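Local atomic coordinates of metallophosphoesterase (Sphaerobacter thermophilus, PDB entry 3RQZ), a protein that binds two zinc ions and probably acts as a phosphatase that hydrolyses phosphate esters. Residues P154-E159 with E175-S180; A204-E207 with R212-F215; I124-Y129 with A135-A140. One frame throughout, in Å; residues are numbered along the deposited sequence.

Contact 1: residues P154-E159 with E175-S180; sequences PLYIRE and EVLDVS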
loop_
_atom_site.group_PDB
_atom_site.type_symbol
_atom_site.label_atom_id
_atom_site.label_comp_id
_atom_site.label_asym_id
_atom_site.label_seq_id
_atom_site.Cartn_x
_atom_site.Cartn_y
_atom_site.Cartn_z
ATOM N N PRO A 154 -0.092 -6.257 7.176
ATOM C CA PRO A 154 -1.072 -5.489 7.930
ATOM C C PRO A 154 -0.699 -5.432 9.413
ATOM O O PRO A 154 -0.072 -6.354 9.940
ATOM C CB PRO A 154 -2.402 -6.231 7.676
ATOM C CG PRO A 154 -1.997 -7.622 7.355
ATOM C CD PRO A 154 -0.653 -7.514 6.643
ATOM N N LEU A 155 -1.084 -4.342 10.074
ATOM C CA LEU A 155 -0.582 -4.025 11.404
ATOM C C LEU A 155 -1.501 -2.991 12.048
ATOM O O LEU A 155 -2.087 -2.150 11.350
ATOM C CB LEU A 155 0.841 -3.424 11.290
ATOM C CG LEU A 155 1.555 -2.906 12.545
ATOM C CD1 LEU A 155 3.054 -3.262 12.552
ATOM C CD2 LEU A 155 1.386 -1.383 12.724
ATOM N N TYR A 156 -1.629 -3.061 13.375
ATOM C CA TYR A 156 -2.153 -1.958 14.147
ATOM C C TYR A 156 -1.469 -1.894 15.515
ATOM O O TYR A 156 -1.130 -2.922 16.115
ATOM C CB TYR A 156 -3.696 -1.999 14.276
ATOM C CG TYR A 156 -4.290 -3.179 15.031
ATOM C CD1 TYR A 156 -4.726 -4.317 14.343
ATOM C CD2 TYR A 156 -4.438 -3.145 16.424
ATOM C CE1 TYR A 156 -5.266 -5.402 15.024
ATOM C CE2 TYR A 156 -5.002 -4.218 17.128
ATOM C CZ TYR A 156 -5.416 -5.340 16.415
ATOM O OH TYR A 156 -5.954 -6.406 17.073
ATOM N N ILE A 157 -1.251 -0.678 15.996
ATOM C CA ILE A 157 -0.746 -0.489 17.370
ATOM C C ILE A 157 -1.386 0.776 17.952
ATOM O O ILE A 157 -1.528 1.755 17.242
ATOM C CB ILE A 157 0.804 -0.405 17.383
ATOM C CG1 ILE A 157 1.348 -0.432 18.814
ATOM C CG2 ILE A 157 1.309 0.837 16.559
ATOM C CD1 ILE A 157 2.880 -0.733 18.871
ATOM N N ARG A 158 -1.821 0.722 19.216
ATOM C CA ARG A 158 -2.278 1.927 19.923
ATOM C C ARG A 158 -1.102 2.703 20.557
ATOM O O ARG A 158 -0.029 2.155 20.810
ATOM C CB ARG A 158 -3.370 1.603 20.957
ATOM C CG ARG A 158 -4.200 2.825 21.370
ATOM C CD ARG A 158 -5.519 2.468 22.036
ATOM N NE ARG A 158 -5.397 1.260 22.832
ATOM C CZ ARG A 158 -5.456 1.219 24.155
ATOM N NH1 ARG A 158 -5.314 0.052 24.781
ATOM N NH2 ARG A 158 -5.677 2.336 24.857
ATOM N N GLU A 159 -1.316 3.989 20.791
ATOM C CA GLU A 159 -0.260 4.865 21.304
ATOM C C GLU A 159 0.276 4.405 22.664
ATOM O O GLU A 159 1.493 4.343 22.862
ATOM C CB GLU A 159 -0.768 6.305 21.360
ATOM C CG GLU A 159 0.231 7.323 21.875
ATOM C CD GLU A 159 -0.310 8.755 21.845
ATOM O OE1 GLU A 159 -1.516 8.959 22.130
ATOM O OE2 GLU A 159 0.463 9.686 21.543
ATOM N N GLU A 175 -10.660 -9.442 10.975
ATOM C CA GLU A 175 -10.500 -8.868 12.300
ATOM C C GLU A 175 -11.006 -7.434 12.313
ATOM O O GLU A 175 -10.640 -6.616 11.452
ATOM C CB GLU A 175 -9.046 -8.925 12.773
ATOM C CG GLU A 175 -8.822 -8.274 14.159
ATOM C CD GLU A 175 -7.569 -8.759 14.851
ATOM O OE1 GLU A 175 -6.916 -9.703 14.348
ATOM O OE2 GLU A 175 -7.239 -8.191 15.915
ATOM N N VAL A 176 -11.866 -7.159 13.289
ATOM C CA VAL A 176 -12.457 -5.840 13.482
ATOM C C VAL A 176 -11.701 -5.114 14.578
ATOM O O VAL A 176 -11.581 -5.605 15.709
ATOM C CB VAL A 176 -13.958 -5.918 13.852
ATOM C CG1 VAL A 176 -14.514 -4.528 14.167
ATOM C CG2 VAL A 176 -14.761 -6.568 12.738
ATOM N N LEU A 177 -11.207 -3.930 14.244
ATOM C CA LEU A 177 -10.525 -3.067 15.221
ATOM C C LEU A 177 -11.389 -1.860 15.552
ATOM O O LEU A 177 -11.807 -1.128 14.652
ATOM C CB LEU A 177 -9.168 -2.591 14.699
ATOM C CG LEU A 177 -8.401 -1.696 15.693
ATOM C CD1 LEU A 177 -8.009 -2.442 17.012
ATOM C CD2 LEU A 177 -7.181 -1.068 15.060
ATOM N N ASP A 178 -11.640 -1.692 16.851
ATOM C CA ASP A 178 -12.363 -0.578 17.449
ATOM C C ASP A 178 -11.372 0.574 17.673
ATOM O O ASP A 178 -10.525 0.502 18.553
ATOM C CB ASP A 178 -12.975 -1.065 18.789
ATOM C CG ASP A 178 -13.807 -0.004 19.510
ATOM O OD1 ASP A 178 -13.801 1.180 19.120
ATOM O OD2 ASP A 178 -14.485 -0.372 20.508
ATOM N N VAL A 179 -11.461 1.631 16.866
ATOM C CA VAL A 179 -10.565 2.773 17.044
ATOM C C VAL A 179 -11.206 3.923 17.842
ATOM O O VAL A 179 -10.759 5.064 17.723
ATOM C CB VAL A 179 -9.987 3.293 15.688
ATOM C CG1 VAL A 179 -9.129 2.224 15.002
ATOM C CG2 VAL A 179 -11.101 3.752 14.749
ATOM N N SER A 180 -12.243 3.611 18.640
ATOM C CA SER A 180 -12.978 4.602 19.473
ATOM C C SER A 180 -12.110 5.445 20.368
ATOM O O SER A 180 -12.272 6.669 20.432
ATOM C CB SER A 180 -14.001 3.921 20.393
ATOM O OG SER A 180 -15.073 3.414 19.650
#

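Contact 2: residues A204-E207 with R212-F215; sequences AIFE and RVTF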
loop_
_atom_site.group_PDB
_atom_site.type_symbol
_atom_site.label_atom_id
_atom_site.label_comp_id
_atom_site.label_asym_id
_atom_site.label_seq_id
_atom_site.Cartn_x
_atom_site.Cartn_y
_atom_site.Cartn_z
ATOM N N ALA A 204 -7.799 -2.900 3.990
ATOM C CA ALA A 204 -8.698 -2.601 5.104
ATOM C C ALA A 204 -9.927 -1.830 4.660
ATOM O O ALA A 204 -9.935 -1.174 3.591
ATOM C CB ALA A 204 -7.961 -1.852 6.255
ATOM N N ILE A 205 -10.972 -1.943 5.477
ATOM C CA ILE A 205 -12.170 -1.134 5.333
ATOM C C ILE A 205 -12.326 -0.266 6.570
ATOM O O ILE A 205 -12.404 -0.776 7.711
ATOM C CB ILE A 205 -13.438 -2.012 5.197
ATOM C CG1 ILE A 205 -13.363 -2.869 3.930
ATOM C CG2 ILE A 205 -14.690 -1.137 5.191
ATOM C CD1 ILE A 205 -13.453 -2.068 2.616
ATOM N N PHE A 206 -12.408 1.039 6.344
ATOM C CA PHE A 206 -12.483 2.021 7.434
ATOM C C PHE A 206 -13.882 2.612 7.398
ATOM O O PHE A 206 -14.338 3.056 6.330
ATOM C CB PHE A 206 -11.393 3.079 7.209
ATOM C CG PHE A 206 -11.375 4.218 8.208
ATOM C CD1 PHE A 206 -11.701 4.017 9.556
ATOM C CD2 PHE A 206 -10.997 5.500 7.792
ATOM C CE1 PHE A 206 -11.693 5.101 10.490
ATOM C CE2 PHE A 206 -10.988 6.599 8.713
ATOM C CZ PHE A 206 -11.322 6.383 10.070
ATOM N N GLU A 207 -14.560 2.576 8.548
ATOM C CA GLU A 207 -15.871 3.177 8.721
ATOM C C GLU A 207 -15.772 4.202 9.846
ATOM O O GLU A 207 -15.972 3.866 11.019
ATOM C CB GLU A 207 -16.922 2.107 9.073
ATOM C CG GLU A 207 -17.149 1.131 7.939
ATOM C CD GLU A 207 -17.890 -0.101 8.374
ATOM O OE1 GLU A 207 -17.288 -0.973 9.023
ATOM O OE2 GLU A 207 -19.081 -0.201 8.068
ATOM N N ARG A 212 -14.394 2.172 13.325
ATOM C CA ARG A 212 -14.069 0.776 13.130
ATOM C C ARG A 212 -13.171 0.635 11.901
ATOM O O ARG A 212 -13.390 1.305 10.882
ATOM C CB ARG A 212 -15.379 0.013 12.942
ATOM C CG ARG A 212 -15.278 -1.387 12.420
ATOM C CD ARG A 212 -16.652 -1.882 12.012
ATOM N NE ARG A 212 -17.573 -1.860 13.129
ATOM C CZ ARG A 212 -18.895 -1.736 13.020
ATOM N NH1 ARG A 212 -19.465 -1.588 11.825
ATOM N NH2 ARG A 212 -19.645 -1.732 14.111
ATOM N N VAL A 213 -12.158 -0.219 12.013
ATOM C CA VAL A 213 -11.337 -0.643 10.860
ATOM C C VAL A 213 -11.423 -2.172 10.796
ATOM O O VAL A 213 -11.224 -2.848 11.811
ATOM C CB VAL A 213 -9.865 -0.203 10.998
ATOM C CG1 VAL A 213 -8.960 -0.844 9.901
ATOM C CG2 VAL A 213 -9.749 1.323 10.978
ATOM N N THR A 214 -11.765 -2.709 9.628
ATOM C CA THR A 214 -11.842 -4.167 9.442
ATOM C C THR A 214 -10.781 -4.600 8.413
ATOM O O THR A 214 -10.638 -3.981 7.343
ATOM C CB THR A 214 -13.242 -4.634 9.023
ATOM O OG1 THR A 214 -14.215 -4.088 9.920
ATOM C CG2 THR A 214 -13.345 -6.186 9.097
ATOM N N PHE A 215 -10.015 -5.623 8.767
ATOM C CA PHE A 215 -8.905 -6.076 7.920
ATOM C C PHE A 215 -9.343 -7.281 7.100
ATOM O O PHE A 215 -9.969 -8.188 7.625
ATOM C CB PHE A 215 -7.679 -6.438 8.760
ATOM C CG PHE A 215 -7.117 -5.270 9.531
ATOM C CD1 PHE A 215 -6.092 -4.479 8.978
ATOM C CD2 PHE A 215 -7.608 -4.962 10.809
ATOM C CE1 PHE A 215 -5.555 -3.386 9.690
ATOM C CE2 PHE A 215 -7.089 -3.875 11.544
ATOM C CZ PHE A 215 -6.054 -3.086 10.978
HETATM O O HOH W 1 -14.763 -1.452 9.243
#

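Contact 3: residues I124-Y129 with A135-A140; sequences IWEYIY and ALNFPA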
loop_
_atom_site.group_PDB
_atom_site.type_symbol
_atom_site.label_atom_id
_atom_site.label_comp_id
_atom_site.label_asym_id
_atom_site.label_seq_id
_atom_site.Cartn_x
_atom_site.Cartn_y
_atom_site.Cartn_z
ATOM N N ILE A 124 8.145 8.797 2.862
ATOM C CA ILE A 124 8.413 7.895 1.726
ATOM C C ILE A 124 9.150 6.633 2.165
ATOM O O ILE A 124 9.038 5.569 1.540
ATOM C CB ILE A 124 9.296 8.633 0.643
ATOM C CG1 ILE A 124 8.540 9.819 0.052
ATOM C CG2 ILE A 124 9.711 7.722 -0.471
ATOM C CD1 ILE A 124 7.087 9.559 -0.065
ATOM N N TRP A 125 9.917 6.756 3.234
ATOM C CA TRP A 125 11.036 5.824 3.433
ATOM C C TRP A 125 10.993 4.907 4.635
ATOM O O TRP A 125 11.510 3.774 4.567
ATOM C CB TRP A 125 12.326 6.632 3.527
ATOM C CG TRP A 125 12.643 7.409 2.331
ATOM C CD1 TRP A 125 12.671 8.775 2.227
ATOM C CD2 TRP A 125 13.030 6.894 1.041
ATOM N NE1 TRP A 125 13.045 9.142 0.945
ATOM C CE2 TRP A 125 13.286 8.011 0.205
ATOM C CE3 TRP A 125 13.204 5.599 0.522
ATOM C CZ2 TRP A 125 13.693 7.876 -1.134
ATOM C CZ3 TRP A 125 13.605 5.466 -0.806
ATOM C CH2 TRP A 125 13.845 6.609 -1.621
ATOM N N GLU A 126 10.425 5.370 5.743
ATOM C CA GLU A 126 10.635 4.653 7.024
ATOM C C GLU A 126 9.610 3.545 7.223
ATOM O O GLU A 126 8.424 3.776 7.055
ATOM C CB GLU A 126 10.594 5.623 8.215
ATOM C CG GLU A 126 10.802 4.955 9.602
ATOM C CD GLU A 126 10.939 5.961 10.737
ATOM O OE1 GLU A 126 10.004 6.745 11.000
ATOM O OE2 GLU A 126 12.008 5.962 11.386
ATOM N N TYR A 127 10.075 2.354 7.587
ATOM C CA TYR A 127 9.174 1.226 7.909
ATOM C C TYR A 127 8.742 1.309 9.363
ATOM O O TYR A 127 9.541 1.640 10.232
ATOM C CB TYR A 127 9.847 -0.132 7.699
ATOM C CG TYR A 127 10.360 -0.414 6.305
ATOM C CD1 TYR A 127 9.513 -0.948 5.323
ATOM C CD2 TYR A 127 11.693 -0.186 5.982
ATOM C CE1 TYR A 127 9.988 -1.226 4.033
ATOM C CE2 TYR A 127 12.186 -0.455 4.713
ATOM C CZ TYR A 127 11.329 -0.989 3.745
ATOM O OH TYR A 127 11.802 -1.259 2.490
ATOM N N ILE A 128 7.484 1.003 9.637
ATOM C CA ILE A 128 7.037 0.844 11.018
ATOM C C ILE A 128 6.611 -0.602 11.236
ATOM O O ILE A 128 5.562 -1.023 10.732
ATOM C CB ILE A 128 5.846 1.755 11.347
ATOM C CG1 ILE A 128 6.176 3.210 10.987
ATOM C CG2 ILE A 128 5.434 1.519 12.853
ATOM C CD1 ILE A 128 5.081 4.270 11.343
ATOM N N TYR A 129 7.411 -1.365 11.973
ATOM C CA TYR A 129 7.070 -2.768 12.238
ATOM C C TYR A 129 7.325 -3.220 13.676
ATOM O O TYR A 129 7.226 -4.422 13.987
ATOM C CB TYR A 129 7.773 -3.722 11.256
ATOM C CG TYR A 129 9.275 -3.516 11.192
ATOM C CD1 TYR A 129 10.116 -4.005 12.208
ATOM C CD2 TYR A 129 9.854 -2.826 10.134
ATOM C CE1 TYR A 129 11.493 -3.823 12.159
ATOM C CE2 TYR A 129 11.247 -2.624 10.076
ATOM C CZ TYR A 129 12.053 -3.127 11.088
ATOM O OH TYR A 129 13.416 -2.936 11.058
ATOM N N ALA A 135 6.574 4.168 18.535
ATOM C CA ALA A 135 6.689 5.134 19.622
ATOM C C ALA A 135 7.288 6.459 19.165
ATOM O O ALA A 135 6.815 7.534 19.546
ATOM C CB ALA A 135 7.512 4.506 20.810
ATOM N N LEU A 136 8.303 6.385 18.314
ATOM C CA LEU A 136 8.943 7.590 17.786
ATOM C C LEU A 136 8.018 8.340 16.809
ATOM O O LEU A 136 8.240 9.511 16.500
ATOM C CB LEU A 136 10.298 7.221 17.137
ATOM C CG LEU A 136 11.418 6.768 18.099
ATOM C CD1 LEU A 136 12.483 5.903 17.399
ATOM C CD2 LEU A 136 12.086 7.939 18.860
ATOM N N ASN A 137 6.974 7.663 16.338
ATOM C CA ASN A 137 6.107 8.204 15.283
ATOM C C ASN A 137 4.799 8.815 15.747
ATOM O O ASN A 137 4.222 9.665 15.049
ATOM C CB ASN A 137 5.892 7.166 14.169
ATOM C CG ASN A 137 6.941 7.265 13.098
ATOM O OD1 ASN A 137 6.911 8.189 12.291
ATOM N ND2 ASN A 137 7.880 6.321 13.074
ATOM N N PHE A 138 4.350 8.419 16.931
ATOM C CA PHE A 138 3.149 9.019 17.533
ATOM C C PHE A 138 3.239 10.526 17.766
ATOM O O PHE A 138 2.277 11.223 17.484
ATOM C CB PHE A 138 2.697 8.260 18.786
ATOM C CG PHE A 138 1.859 7.047 18.471
ATOM C CD1 PHE A 138 0.512 7.189 18.129
ATOM C CD2 PHE A 138 2.419 5.753 18.502
ATOM C CE1 PHE A 138 -0.277 6.066 17.799
ATOM C CE2 PHE A 138 1.630 4.640 18.193
ATOM C CZ PHE A 138 0.273 4.798 17.848
ATOM N N PRO A 139 4.406 11.042 18.217
ATOM C CA PRO A 139 4.562 12.511 18.279
ATOM C C PRO A 139 4.649 13.196 16.911
ATOM O O PRO A 139 4.466 14.421 16.833
ATOM C CB PRO A 139 5.879 12.708 19.055
ATOM C CG PRO A 139 6.144 11.379 19.754
ATOM C CD PRO A 139 5.568 10.342 18.796
ATOM N N ALA A 140 4.906 12.418 15.857
ATOM C CA ALA A 140 5.087 12.938 14.493
ATOM C C ALA A 140 3.780 13.184 13.689
ATOM O O ALA A 140 3.820 13.689 12.570
ATOM C CB ALA A 140 6.071 12.042 13.685
#

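Contact 1: residues P154-E159 with E175-S180
Tyr156 reaches across to Glu175 and Leu177, and its ring makes two different contacts with them. At the phenol end, Tyr156 OH donates a very short hydrogen bond of 2.5 Å to Glu175 OE2, which lies at the ring edge and in its plane. The carboxylate plane is 80° from that of the ring, and the two side chains meet at about a right angle. Over one ring face comes Leu177, whose CD1 sits 3.9 Å from the Tyr156 ring centroid in a CH-pi contact and approaches CE2 of Tyr156 to 3.5 Å. The second methyl spreads toward the ring's root, with Leu177 CD2 3.6 Å from Tyr156 CG. With chi1 at 64° Tyr156 sends its ring across toward strand 176-178, and Glu175, CG anti to its backbone N (chi1 178°) and extended beyond, brings OE2 to the phenol oxygen.

Second-shell partners position these groups. The other carboxylate oxygen, Glu175 OE1, accepts from the backbone N of Asn172, and the ring of His169 meets that of Tyr156 with nearly parallel planes. Ile186 of strand 184-188 touches both Tyr156 and Leu177. At the end of strand 176-178, Asp178 OD1 accepts the backbone N of Ser180, an Asx turn, and the Ser180 hydroxyl as well.

Strands 154-158 and 176-178 are edge strands of different sheets, so the contact joins the two mixed sheets of the alpha/beta sandwich typical of calcineurin-like phosphoesterases by side chains alone. Taken at face value, the short distance would suit a charge-assisted bond, and the Asn172 N-H would probably help to stabilise the negative charge.

Contact 2: residues A204-E207 with R212-F215
Torsions bring the ends of Glu207 and Arg212 together: CG of Glu207 is anti to its carbonyl carbon (chi1 -66°), and the Arg212 chain is bent at chi3 (-59°). The two form an antiparallel hydrogen-bonded pair in the beta hairpin of strands 201-207 and 212-218, part of the larger sheet of this calcineurin-like fold. Glu207 OE1 approaches the guanidinium at its edge, in its plane, in a long salt bridge of 3.6 Å to Arg212 NH1. A water fills the step to the next pair, hydrogen-bonded to Glu207 OE1 (2.6 Å), Thr214 OG1 (2.8 Å) and Ile205 O (2.9 Å). With an alanine in place of Glu207, the Arg212 guanidinium would probably be left without its acidic mate and the water without one of its anchors.

The other face of the hairpin is apolar: Val213 CG2 packs 3.6 Å from Phe206 CD1, and Ala204 CB fits beside Val213 CG1. Phe206 meets Phe147 and, edge-to-face, Trp113. Ile205 and Thr214 exchange two nearly straight backbone bonds. The Glu207-Arg212 pair is asymmetric: Glu207 N meets Arg212 O nearly straight, while Arg212 N hydrogen-bonds Glu207 O at 3.3 Å from 41° above the carbonyl plane.

Contact 3: residues I124-Y129 with A135-A140
Glu126 and Asn137 approach from opposite directions and meet through a single hydrogen bond, from Asn137 ND2 to Glu126 OE1 at 3.0 Å. Its geometry is lopsided. The N-H points almost straight at the oxygen, which lies in the plane of the asparagine amide, yet the amide nitrogen stands 54° out of the carboxylate plane. The carboxylate and amide planes are 79° apart, and the N-H comes to OE1 from above the carboxylate plane.

Conformation accounts for the reach. Glu126 has CG anti to its backbone N and stays extended beyond it, carrying the carboxylate across to the Asn137 amide. Ile128, two residues on, instead turns CG1 beside its backbone N (chi1 -53°), which brings its CD1 methyl against the Asn137 side chain. Ile128 CD1 is 3.9 Å from both CG and ND2 of Asn137 and 4.1 Å from its CB, so the methyl lies over one face of the Asn137 amide.

Every polar atom here has further work. Glu126 OE1 is also bound to the hydroxyl of Ser119, its strongest polar partner, and OE2 forms a salt bridge with Arg121. Asn137 ND2 binds Ile133 O as well, and its OD1 accepts from the backbone N of Arg121. The buried amide therefore has both ends engaged, which fixes its rotation.

The same loop borders the metal centre. Trp125 O takes a hydrogen bond from NE2 of His150, a zinc ligand, and the Tyr127 ring stacks on that imidazole; the Glu126 side chain itself is about 10 Å from a zinc ion. This is a second-shell arrangement: the Trp125 carbonyl holds a zinc-binding histidine, consistent with positioning of a ligand in the two-metal site of a calcineurin-like phosphoesterase.

In the fold
Along the chain the three contacts follow in series, none nesting within or crossing another. Contact 3 comes first, closing a short connection made mostly of the first turn of helix 131-137 and tying that helix to the edge of the zinc site. Contact 1 follows, closing a 15-residue excursion that includes helix 159-163 and linking the outer strands of the two sheets. Contact 2 closes last, over a four-residue turn. Contacts 1 and 2 meet in one sheet through the neighbouring strands 176-178 and 212-218, where Leu177 N and Val213 O lie 2.7 Å apart in a probable hydrogen bond. Contacts 1 and 3 meet where the Phe138 ring packs on the backbone of 157-159, while contacts 2 and 3 remain about 11 Å apart at their nearest atoms.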